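Local coordinates for serine-rich secreted cell wall anchored (LPXTG-motif ) protein (Lactobacillus reuteri ATCC 53608, PDB 5NXK) that probably mediates adhesion of the bacterium to its host in the gut, as a cell-wall-anchored serine-rich repeat adhesin with a beta-solenoid binding region, at residues S115-L126 and L163-A172; M213-K224 and K242-R251. All coordinates share one frame; numbering follows the deposited sequence.

Contact 1: residues S115-L126 and L163-A172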
loop_
_atom_site.group_PDB
_atom_site.type_symbol
_atom_site.label_atom_id
_atom_site.label_comp_id
_atom_site.label_asym_id
_atom_site.label_seq_id
_atom_site.Cartn_x
_atom_site.Cartn_y
_atom_site.Cartn_z
ATOM N N SER A 115 -8.240 0.372 -1.495
ATOM C CA SER A 115 -9.068 1.196 -0.616
ATOM C C SER A 115 -10.043 2.051 -1.394
ATOM O O SER A 115 -9.829 2.340 -2.576
ATOM C CB SER A 115 -8.174 2.092 0.255
ATOM O OG SER A 115 -7.557 3.093 -0.541
ATOM N N LYS A 116 -11.123 2.443 -0.727
ATOM C CA LYS A 116 -12.012 3.481 -1.228
ATOM C C LYS A 116 -11.278 4.817 -1.176
ATOM O O LYS A 116 -10.608 5.120 -0.189
ATOM C CB LYS A 116 -13.288 3.567 -0.384
ATOM C CG LYS A 116 -14.417 2.624 -0.783
ATOM C CD LYS A 116 -15.526 2.681 0.276
ATOM C CE LYS A 116 -16.692 1.759 -0.052
ATOM N NZ LYS A 116 -16.952 1.651 -1.506
ATOM N N THR A 117 -11.387 5.609 -2.237
ATOM C CA THR A 117 -10.638 6.847 -2.320
ATOM C C THR A 117 -11.534 8.074 -2.090
ATOM O O THR A 117 -11.059 9.209 -2.128
ATOM C CB THR A 117 -9.943 6.951 -3.677
ATOM O OG1 THR A 117 -10.925 6.826 -4.720
ATOM C CG2 THR A 117 -8.924 5.823 -3.813
ATOM N N GLY A 118 -12.832 7.851 -1.856
ATOM C CA GLY A 118 -13.752 8.968 -1.689
ATOM C C GLY A 118 -14.450 8.966 -0.336
ATOM O O GLY A 118 -15.581 9.427 -0.204
ATOM N N ALA A 119 -13.750 8.486 0.683
ATOM C CA ALA A 119 -14.330 8.349 2.011
ATOM C C ALA A 119 -13.341 8.733 3.108
ATOM O O ALA A 119 -12.557 9.681 2.960
ATOM C CB ALA A 119 -14.825 6.916 2.219
ATOM N N GLY A 120 -13.371 7.986 4.210
ATOM C CA GLY A 120 -12.532 8.305 5.352
ATOM C C GLY A 120 -11.059 8.007 5.130
ATOM O O GLY A 120 -10.672 7.399 4.115
ATOM N N VAL A 121 -10.238 8.391 6.107
ATOM C CA VAL A 121 -8.780 8.281 5.976
ATOM C C VAL A 121 -8.339 6.833 5.912
ATOM O O VAL A 121 -8.648 6.041 6.807
ATOM C CB VAL A 121 -8.055 8.991 7.144
ATOM C CG1 VAL A 121 -6.541 8.791 7.053
ATOM C CG2 VAL A 121 -8.409 10.477 7.156
ATOM N N LYS A 122 -7.613 6.499 4.838
ATOM C CA LYS A 122 -7.081 5.154 4.624
ATOM C C LYS A 122 -5.560 5.136 4.756
ATOM O O LYS A 122 -4.847 5.795 3.983
ATOM C CB LYS A 122 -7.482 4.622 3.247
ATOM C CG LYS A 122 -8.955 4.806 2.924
ATOM C CD LYS A 122 -9.826 4.099 3.958
ATOM C CE LYS A 122 -11.286 3.980 3.470
ATOM N NZ LYS A 122 -12.178 3.515 4.574
ATOM N N THR A 123 -5.088 4.355 5.719
ATOM C CA THR A 123 -3.682 4.303 6.071
ATOM C C THR A 123 -3.133 2.875 6.055
ATOM O O THR A 123 -3.727 1.964 6.637
ATOM C CB THR A 123 -3.451 4.913 7.481
ATOM O OG1 THR A 123 -3.990 6.244 7.524
ATOM C CG2 THR A 123 -1.969 4.960 7.816
ATOM N N LEU A 124 -1.981 2.698 5.413
ATOM C CA LEU A 124 -1.232 1.450 5.477
ATOM C C LEU A 124 0.110 1.695 6.141
ATOM O O LEU A 124 0.941 2.455 5.632
ATOM C CB LEU A 124 -1.025 0.859 4.083
ATOM C CG LEU A 124 -0.114 -0.374 3.989
ATOM C CD1 LEU A 124 -0.756 -1.567 4.717
ATOM C CD2 LEU A 124 0.159 -0.728 2.533
ATOM N N ASN A 125 0.333 1.046 7.277
ATOM C CA ASN A 125 1.624 1.148 7.943
ATOM C C ASN A 125 2.436 -0.109 7.647
ATOM O O ASN A 125 1.910 -1.224 7.694
ATOM C CB ASN A 125 1.451 1.341 9.452
ATOM C CG ASN A 125 0.721 2.619 9.787
ATOM O OD1 ASN A 125 1.108 3.697 9.344
ATOM N ND2 ASN A 125 -0.352 2.509 10.562
ATOM N N LEU A 126 3.709 0.078 7.311
ATOM C CA LEU A 126 4.585 -1.024 6.970
ATOM C C LEU A 126 5.719 -1.034 7.983
ATOM O O LEU A 126 6.500 -0.082 8.063
ATOM C CB LEU A 126 5.113 -0.895 5.532
ATOM C CG LEU A 126 4.025 -0.849 4.455
ATOM C CD1 LEU A 126 4.639 -0.651 3.073
ATOM C CD2 LEU A 126 3.161 -2.123 4.500
ATOM N N LEU A 163 -0.315 -1.192 -4.911
ATOM C CA LEU A 163 -0.918 -0.679 -3.681
ATOM C C LEU A 163 -1.785 0.529 -4.019
ATOM O O LEU A 163 -1.291 1.522 -4.560
ATOM C CB LEU A 163 0.159 -0.286 -2.660
ATOM C CG LEU A 163 1.057 -1.385 -2.087
ATOM C CD1 LEU A 163 2.202 -0.785 -1.275
ATOM C CD2 LEU A 163 0.266 -2.372 -1.218
ATOM N N TYR A 164 -3.073 0.452 -3.694
ATOM C CA TYR A 164 -3.988 1.553 -3.985
ATOM C C TYR A 164 -4.587 2.001 -2.661
ATOM O O TYR A 164 -5.697 1.611 -2.288
ATOM C CB TYR A 164 -5.062 1.104 -4.976
ATOM C CG TYR A 164 -5.903 2.188 -5.598
ATOM C CD1 TYR A 164 -5.352 3.073 -6.525
ATOM C CD2 TYR A 164 -7.266 2.307 -5.295
ATOM C CE1 TYR A 164 -6.118 4.050 -7.120
ATOM C CE2 TYR A 164 -8.053 3.288 -5.899
ATOM C CZ TYR A 164 -7.468 4.152 -6.809
ATOM O OH TYR A 164 -8.209 5.134 -7.424
ATOM N N VAL A 165 -3.821 2.828 -1.957
ATOM C CA VAL A 165 -4.132 3.230 -0.597
ATOM C C VAL A 165 -4.357 4.727 -0.628
ATOM O O VAL A 165 -3.456 5.489 -0.979
ATOM C CB VAL A 165 -2.989 2.887 0.377
ATOM C CG1 VAL A 165 -3.308 3.401 1.788
ATOM C CG2 VAL A 165 -2.712 1.382 0.374
ATOM N N SER A 166 -5.557 5.156 -0.261
ATOM C CA SER A 166 -5.949 6.519 -0.578
ATOM C C SER A 166 -5.060 7.593 0.054
ATOM O O SER A 166 -4.638 8.536 -0.629
ATOM C CB SER A 166 -7.404 6.743 -0.162
ATOM O OG SER A 166 -7.853 7.998 -0.635
ATOM N N ASN A 167 -4.781 7.476 1.350
ATOM C CA ASN A 167 -4.237 8.637 2.071
ATOM C C ASN A 167 -2.826 8.540 2.611
ATOM O O ASN A 167 -2.106 9.543 2.625
ATOM C CB ASN A 167 -5.158 8.996 3.231
ATOM C CG ASN A 167 -6.565 9.238 2.769
ATOM O OD1 ASN A 167 -7.441 8.409 3.000
ATOM N ND2 ASN A 167 -6.786 10.350 2.067
ATOM N N ALA A 168 -2.440 7.384 3.134
ATOM C CA ALA A 168 -1.091 7.315 3.691
ATOM C C ALA A 168 -0.460 5.942 3.629
ATOM O O ALA A 168 -1.100 4.943 3.932
ATOM C CB ALA A 168 -1.101 7.811 5.130
ATOM N N ILE A 169 0.794 5.891 3.205
ATOM C CA ILE A 169 1.598 4.686 3.400
ATOM C C ILE A 169 2.821 5.107 4.211
ATOM O O ILE A 169 3.611 5.952 3.778
ATOM C CB ILE A 169 2.008 4.042 2.069
ATOM C CG1 ILE A 169 0.771 3.604 1.281
ATOM C CG2 ILE A 169 2.906 2.836 2.294
ATOM C CD1 ILE A 169 1.120 3.097 -0.092
ATOM N N ASN A 170 2.954 4.546 5.405
ATOM C CA ASN A 170 4.028 4.952 6.301
ATOM C C ASN A 170 4.991 3.795 6.496
ATOM O O ASN A 170 4.599 2.748 6.988
ATOM C CB ASN A 170 3.472 5.377 7.666
ATOM C CG ASN A 170 2.472 6.513 7.571
ATOM O OD1 ASN A 170 2.744 7.549 6.966
ATOM N ND2 ASN A 170 1.291 6.313 8.168
ATOM N N ILE A 171 6.253 3.995 6.160
ATOM C CA ILE A 171 7.287 3.019 6.477
ATOM C C ILE A 171 7.804 3.394 7.853
ATOM O O ILE A 171 8.353 4.475 8.052
ATOM C CB ILE A 171 8.439 2.992 5.441
ATOM C CG1 ILE A 171 7.999 2.328 4.128
ATOM C CG2 ILE A 171 9.612 2.178 5.961
ATOM C CD1 ILE A 171 6.910 3.034 3.362
ATOM N N ALA A 172 7.594 2.511 8.820
ATOM C CA ALA A 172 7.874 2.860 10.207
ATOM C C ALA A 172 9.348 3.098 10.439
ATOM O O ALA A 172 10.184 2.585 9.697
ATOM C CB ALA A 172 7.384 1.757 11.130
HETATM O O HOH W 1 -9.652 9.619 0.784
HETATM O O HOH W 2 -10.988 4.990 -6.831
HETATM O O HOH W 3 -9.743 10.952 3.607
#

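Contact 2: residues M213-K224 and K242-R251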
loop_
_atom_site.group_PDB
_atom_site.type_symbol
_atom_site.label_atom_id
_atom_site.label_comp_id
_atom_site.label_asym_id
_atom_site.label_seq_id
_atom_site.Cartn_x
_atom_site.Cartn_y
_atom_site.Cartn_z
ATOM N N MET A 213 12.547 -0.068 -3.664
ATOM C CA MET A 213 11.628 -0.388 -4.749
ATOM C C MET A 213 12.375 -0.280 -6.071
ATOM O O MET A 213 12.214 0.676 -6.834
ATOM C CB MET A 213 10.376 0.506 -4.713
ATOM C CG MET A 213 9.767 0.647 -3.326
ATOM S SD MET A 213 8.015 1.160 -3.310
ATOM C CE MET A 213 8.217 2.830 -3.883
ATOM N N GLU A 214 13.213 -1.281 -6.318
ATOM C CA GLU A 214 14.082 -1.290 -7.485
ATOM C C GLU A 214 13.397 -2.081 -8.587
ATOM O O GLU A 214 13.645 -3.267 -8.757
ATOM C CB GLU A 214 15.434 -1.897 -7.117
ATOM C CG GLU A 214 16.240 -0.973 -6.209
ATOM C CD GLU A 214 17.571 -1.567 -5.786
ATOM O OE1 GLU A 214 17.591 -2.723 -5.301
ATOM O OE2 GLU A 214 18.592 -0.866 -5.915
ATOM N N ASN A 215 12.551 -1.399 -9.352
ATOM C CA ASN A 215 11.621 -2.066 -10.248
ATOM C C ASN A 215 11.699 -1.531 -11.666
ATOM O O ASN A 215 10.718 -1.557 -12.415
ATOM C CB ASN A 215 10.210 -1.921 -9.685
ATOM C CG ASN A 215 10.042 -2.667 -8.371
ATOM O OD1 ASN A 215 10.448 -3.826 -8.262
ATOM N ND2 ASN A 215 9.445 -2.010 -7.368
ATOM N N ILE A 216 12.895 -1.084 -12.030
ATOM C CA ILE A 216 13.144 -0.464 -13.320
ATOM C C ILE A 216 12.863 -1.435 -14.485
ATOM O O ILE A 216 12.598 -1.007 -15.607
ATOM C CB ILE A 216 14.602 0.075 -13.379
ATOM C CG1 ILE A 216 14.786 1.053 -14.538
ATOM C CG2 ILE A 216 15.616 -1.062 -13.423
ATOM C CD1 ILE A 216 15.909 2.029 -14.304
ATOM N N GLY A 217 12.912 -2.735 -14.221
ATOM C CA GLY A 217 12.569 -3.725 -15.234
ATOM C C GLY A 217 11.072 -3.811 -15.535
ATOM O O GLY A 217 10.659 -4.415 -16.528
ATOM N N ASN A 218 10.249 -3.181 -14.702
ATOM C CA ASN A 218 8.811 -3.433 -14.753
ATOM C C ASN A 218 7.928 -2.205 -14.547
ATOM O O ASN A 218 7.001 -1.954 -15.308
ATOM C CB ASN A 218 8.442 -4.474 -13.696
ATOM C CG ASN A 218 6.936 -4.644 -13.538
ATOM O OD1 ASN A 218 6.328 -5.498 -14.191
ATOM N ND2 ASN A 218 6.325 -3.823 -12.676
ATOM N N THR A 219 8.212 -1.461 -13.491
ATOM C CA THR A 219 7.316 -0.413 -13.014
ATOM C C THR A 219 7.471 0.889 -13.796
ATOM O O THR A 219 8.585 1.290 -14.118
ATOM C CB THR A 219 7.575 -0.182 -11.527
ATOM O OG1 THR A 219 7.214 -1.368 -10.807
ATOM C CG2 THR A 219 6.782 0.988 -10.996
ATOM N N GLU A 220 6.357 1.542 -14.118
ATOM C CA GLU A 220 6.431 2.856 -14.761
ATOM C C GLU A 220 6.644 3.980 -13.745
ATOM O O GLU A 220 7.513 4.818 -13.940
ATOM C CB GLU A 220 5.173 3.119 -15.588
ATOM C CG GLU A 220 4.997 2.131 -16.730
ATOM C CD GLU A 220 3.841 2.486 -17.642
ATOM O OE1 GLU A 220 4.097 3.009 -18.746
ATOM O OE2 GLU A 220 2.679 2.252 -17.254
ATOM N N TYR A 221 5.859 3.998 -12.667
ATOM C CA TYR A 221 6.059 4.979 -11.591
ATOM C C TYR A 221 6.164 4.256 -10.258
ATOM O O TYR A 221 5.323 3.419 -9.953
ATOM C CB TYR A 221 4.907 5.981 -11.476
ATOM C CG TYR A 221 4.194 6.358 -12.737
ATOM C CD1 TYR A 221 4.882 6.808 -13.850
ATOM C CD2 TYR A 221 2.807 6.281 -12.806
ATOM C CE1 TYR A 221 4.212 7.163 -15.004
ATOM C CE2 TYR A 221 2.130 6.630 -13.951
ATOM C CZ TYR A 221 2.834 7.067 -15.051
ATOM O OH TYR A 221 2.156 7.421 -16.197
ATOM N N ASN A 222 7.175 4.571 -9.450
ATOM C CA ASN A 222 7.245 3.967 -8.119
ATOM C C ASN A 222 6.108 4.481 -7.224
ATOM O O ASN A 222 5.403 3.710 -6.577
ATOM C CB ASN A 222 8.591 4.249 -7.452
ATOM C CG ASN A 222 9.759 3.628 -8.203
ATOM O OD1 ASN A 222 10.630 4.338 -8.683
ATOM N ND2 ASN A 222 9.774 2.297 -8.306
ATOM N N ILE A 223 5.960 5.797 -7.176
ATOM C CA ILE A 223 4.963 6.426 -6.322
ATOM C C ILE A 223 4.152 7.430 -7.128
ATOM O O ILE A 223 4.696 8.339 -7.743
ATOM C CB ILE A 223 5.600 7.140 -5.113
ATOM C CG1 ILE A 223 6.437 6.168 -4.274
ATOM C CG2 ILE A 223 4.522 7.791 -4.238
ATOM C CD1 ILE A 223 7.200 6.869 -3.127
ATOM N N LYS A 224 2.844 7.235 -7.155
ATOM C CA LYS A 224 1.978 8.184 -7.810
ATOM C C LYS A 224 1.064 8.798 -6.762
ATOM O O LYS A 224 0.325 8.090 -6.072
ATOM C CB LYS A 224 1.169 7.529 -8.939
ATOM C CG LYS A 224 0.454 8.570 -9.773
ATOM C CD LYS A 224 -0.414 8.012 -10.890
ATOM C CE LYS A 224 -0.946 9.180 -11.718
ATOM N NZ LYS A 224 -0.769 8.977 -13.166
ATOM N N LYS A 242 15.943 3.607 -1.892
ATOM C CA LYS A 242 16.475 3.231 -3.195
ATOM C C LYS A 242 15.317 2.862 -4.087
ATOM O O LYS A 242 14.604 1.905 -3.790
ATOM C CB LYS A 242 17.420 2.023 -3.117
ATOM C CG LYS A 242 18.696 2.169 -2.331
ATOM C CD LYS A 242 19.382 0.799 -2.304
ATOM C CE LYS A 242 20.885 0.892 -2.147
ATOM N NZ LYS A 242 21.272 1.173 -0.743
ATOM N N MET A 243 15.103 3.617 -5.156
ATOM C CA MET A 243 14.010 3.304 -6.066
ATOM C C MET A 243 14.416 3.438 -7.529
ATOM O O MET A 243 15.207 4.316 -7.899
ATOM C CB MET A 243 12.780 4.198 -5.784
ATOM C CG MET A 243 12.348 4.243 -4.322
ATOM S SD MET A 243 10.767 5.081 -4.050
ATOM C CE MET A 243 11.081 6.712 -4.655
ATOM N N SER A 244 13.824 2.596 -8.368
ATOM C CA SER A 244 14.002 2.733 -9.803
ATOM C C SER A 244 12.719 2.328 -10.526
ATOM O O SER A 244 11.998 1.451 -10.068
ATOM C CB SER A 244 15.179 1.891 -10.292
ATOM O OG SER A 244 14.929 0.511 -10.077
ATOM N N ALA A 245 12.444 2.990 -11.646
ATOM C CA ALA A 245 11.239 2.752 -12.436
ATOM C C ALA A 245 11.529 3.173 -13.866
ATOM O O ALA A 245 12.517 3.856 -14.104
ATOM C CB ALA A 245 10.053 3.523 -11.874
ATOM N N LYS A 246 10.687 2.776 -14.819
ATOM C CA LYS A 246 10.945 3.145 -16.213
ATOM C C LYS A 246 10.757 4.641 -16.441
ATOM O O LYS A 246 11.567 5.271 -17.119
ATOM C CB LYS A 246 10.045 2.355 -17.172
ATOM C CG LYS A 246 10.237 0.845 -17.129
ATOM C CD LYS A 246 9.222 0.156 -18.045
ATOM C CE LYS A 246 9.358 -1.350 -18.009
ATOM N NZ LYS A 246 8.256 -2.021 -18.761
ATOM N N VAL A 247 9.687 5.211 -15.887
ATOM C CA VAL A 247 9.329 6.589 -16.230
ATOM C C VAL A 247 9.662 7.596 -15.129
ATOM O O VAL A 247 10.576 8.394 -15.295
ATOM C CB VAL A 247 7.838 6.707 -16.576
ATOM C CG1 VAL A 247 7.553 8.086 -17.146
ATOM C CG2 VAL A 247 7.442 5.628 -17.601
ATOM N N ASP A 248 8.939 7.561 -14.012
ATOM C CA ASP A 248 9.181 8.509 -12.911
ATOM C C ASP A 248 9.309 7.762 -11.587
ATOM O O ASP A 248 8.709 6.713 -11.417
ATOM C CB ASP A 248 8.052 9.549 -12.774
ATOM C CG ASP A 248 7.682 10.230 -14.093
ATOM O OD1 ASP A 248 8.576 10.674 -14.845
ATOM O OD2 ASP A 248 6.467 10.372 -14.343
ATOM N N ASN A 249 10.076 8.292 -10.639
ATOM C CA ASN A 249 10.075 7.675 -9.303
ATOM C C ASN A 249 8.897 8.182 -8.471
ATOM O O ASN A 249 8.190 7.390 -7.848
ATOM C CB ASN A 249 11.383 7.932 -8.568
ATOM C CG ASN A 249 12.582 7.454 -9.343
ATOM O OD1 ASN A 249 13.446 8.248 -9.721
ATOM N ND2 ASN A 249 12.637 6.154 -9.604
ATOM N N VAL A 250 8.682 9.499 -8.472
ATOM C CA VAL A 250 7.496 10.079 -7.833
ATOM C C VAL A 250 6.780 10.960 -8.833
ATOM O O VAL A 250 7.382 11.842 -9.457
ATOM C CB VAL A 250 7.819 10.915 -6.572
ATOM C CG1 VAL A 250 6.511 11.440 -5.933
ATOM C CG2 VAL A 250 8.620 10.091 -5.572
ATOM N N ARG A 251 5.486 10.715 -8.992
ATOM C CA ARG A 251 4.701 11.470 -9.949
ATOM C C ARG A 251 3.565 12.230 -9.276
ATOM O O ARG A 251 2.726 11.636 -8.618
ATOM C CB ARG A 251 4.138 10.530 -10.997
ATOM C CG ARG A 251 3.215 11.151 -12.025
ATOM C CD ARG A 251 3.583 10.454 -13.318
ATOM N NE ARG A 251 2.677 10.687 -14.416
ATOM C CZ ARG A 251 3.053 10.711 -15.687
ATOM N NH1 ARG A 251 4.333 10.548 -16.022
ATOM N NH2 ARG A 251 2.143 10.917 -16.627
HETATM O O HOH W 4 -0.396 11.140 -15.210
#

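Contact 1: residues S115-L126 and L163-A172
Two successive coils of a right-handed parallel beta-solenoid, the pectate lyase-like fold, meet in this buried contact. Strands 122-126 and 168-171 run side by side in the long parallel sheet, and the turns leading into them pack together as well. Backbone bonds alternate from one strand to the other, from Leu124 N to Ala168 O through to Ala172 N to Leu126 O. Leu124, Leu126, Ile169 and Ile171 point into the solenoid. Leu124 CD2 meets Leu163 CD2 at 4.1 Å, and Leu126 CD1 rests against Ile169 CG2 at 4.0 Å.

In the turn before the sheet, the side-chain OD1 of Asn167 takes the place of a backbone carbonyl. It accepts the N-H of Lys122, with Asn167 OD1 2.7 Å from Lys122 N in a nearly straight bond. The backbone N atoms of Asn167 and Ala168 both donate to Lys122 O. The ammonium end of Lys122 leads elsewhere, to a salt bridge with Asp98. Further back, Thr117 CG2 lies 3.4 Å from Tyr164 CE2, and one water joins Thr117 OG1 to Tyr164 OH. Trp114 stacks on the same tyrosine ring.

Thr123, Asn125, Ala168 and Asn170 line the outer face. Asn125 and Asn170 share a first torsion near -60° and point the same way, their amides 20° from coplanar. Asn170 ND2 donates to Asn125 OD1 at 2.9 Å, while Asn170 OD1 bonds to Thr204.

Contact 2: residues M213-K224 and K242-R251
Tyr221 and Arg251 lie one over the other, the ring and guanidinium planes 20° apart. Arg251 CD sits over the Tyr221 ring, 3.8 Å from its centroid in a CH-pi contact. The guanidinium runs on toward the phenol end, and Tyr221 OH lies over its face, 3.4 Å from Arg251 CZ. Glu220 CB covers the opposite ring face near the rim, and Val247 CB meets the ring edge. Two carboxylates help to fix the arginine: Arg251 NH1 forms a salt bridge with Asp248 OD2 at 2.7 Å, in the guanidinium plane, and Arg251 NH2 pairs with Asp156. A water bridges Arg251 NH2 to Lys224 NZ, which lies 4.0 Å from Arg251 NE.

These residues belong to adjacent coils of the parallel beta-solenoid, at the corner where the chain passes from one sheet to the next. Asn222 and Asn249 occupy equivalent corner positions and lie side by side, pointing the same way. Their amides are 5° from coplanar, and Asn249 ND2 donates to Asn222 OD1 at 2.9 Å, nearly straight. Asn222 ND2 bonds to Asp187 and reaches Ser244 O from above the carbonyl plane, with Asn215 N bonding from the other face.

Inside the coil, Met213 and Met243 run side by side. Both chains bend at the thioether, bringing Met213 CE to 3.4 Å from Met243 SD. The Ile223 side chain crosses Met243 at about a right angle, with Ile223 CD1 4.1 Å from Met243 SD.

From the N terminus, the chain first builds the coils up to strand 97-102, against which strand 122-127 is laid. Contact 1 then closes a long loop: 36 residues separate its segments, more than half of them strand. It joins neighbouring strands of the 11-strand sheet and, on another face of the solenoid, the ends of 113-115 and 163-164. Strands 176-181, 186-191 and 200-205 follow before contact 2 opens. This second closure spans 17 residues and pairs 210-214 with 240-244, 221-226 with 248-252, and the corner between. The contacts are in series, neither nested nor crossed. The centres of contact 1 and contact 2 are about 19 Å apart. Met188 of strand 186-191 meets side chains of both.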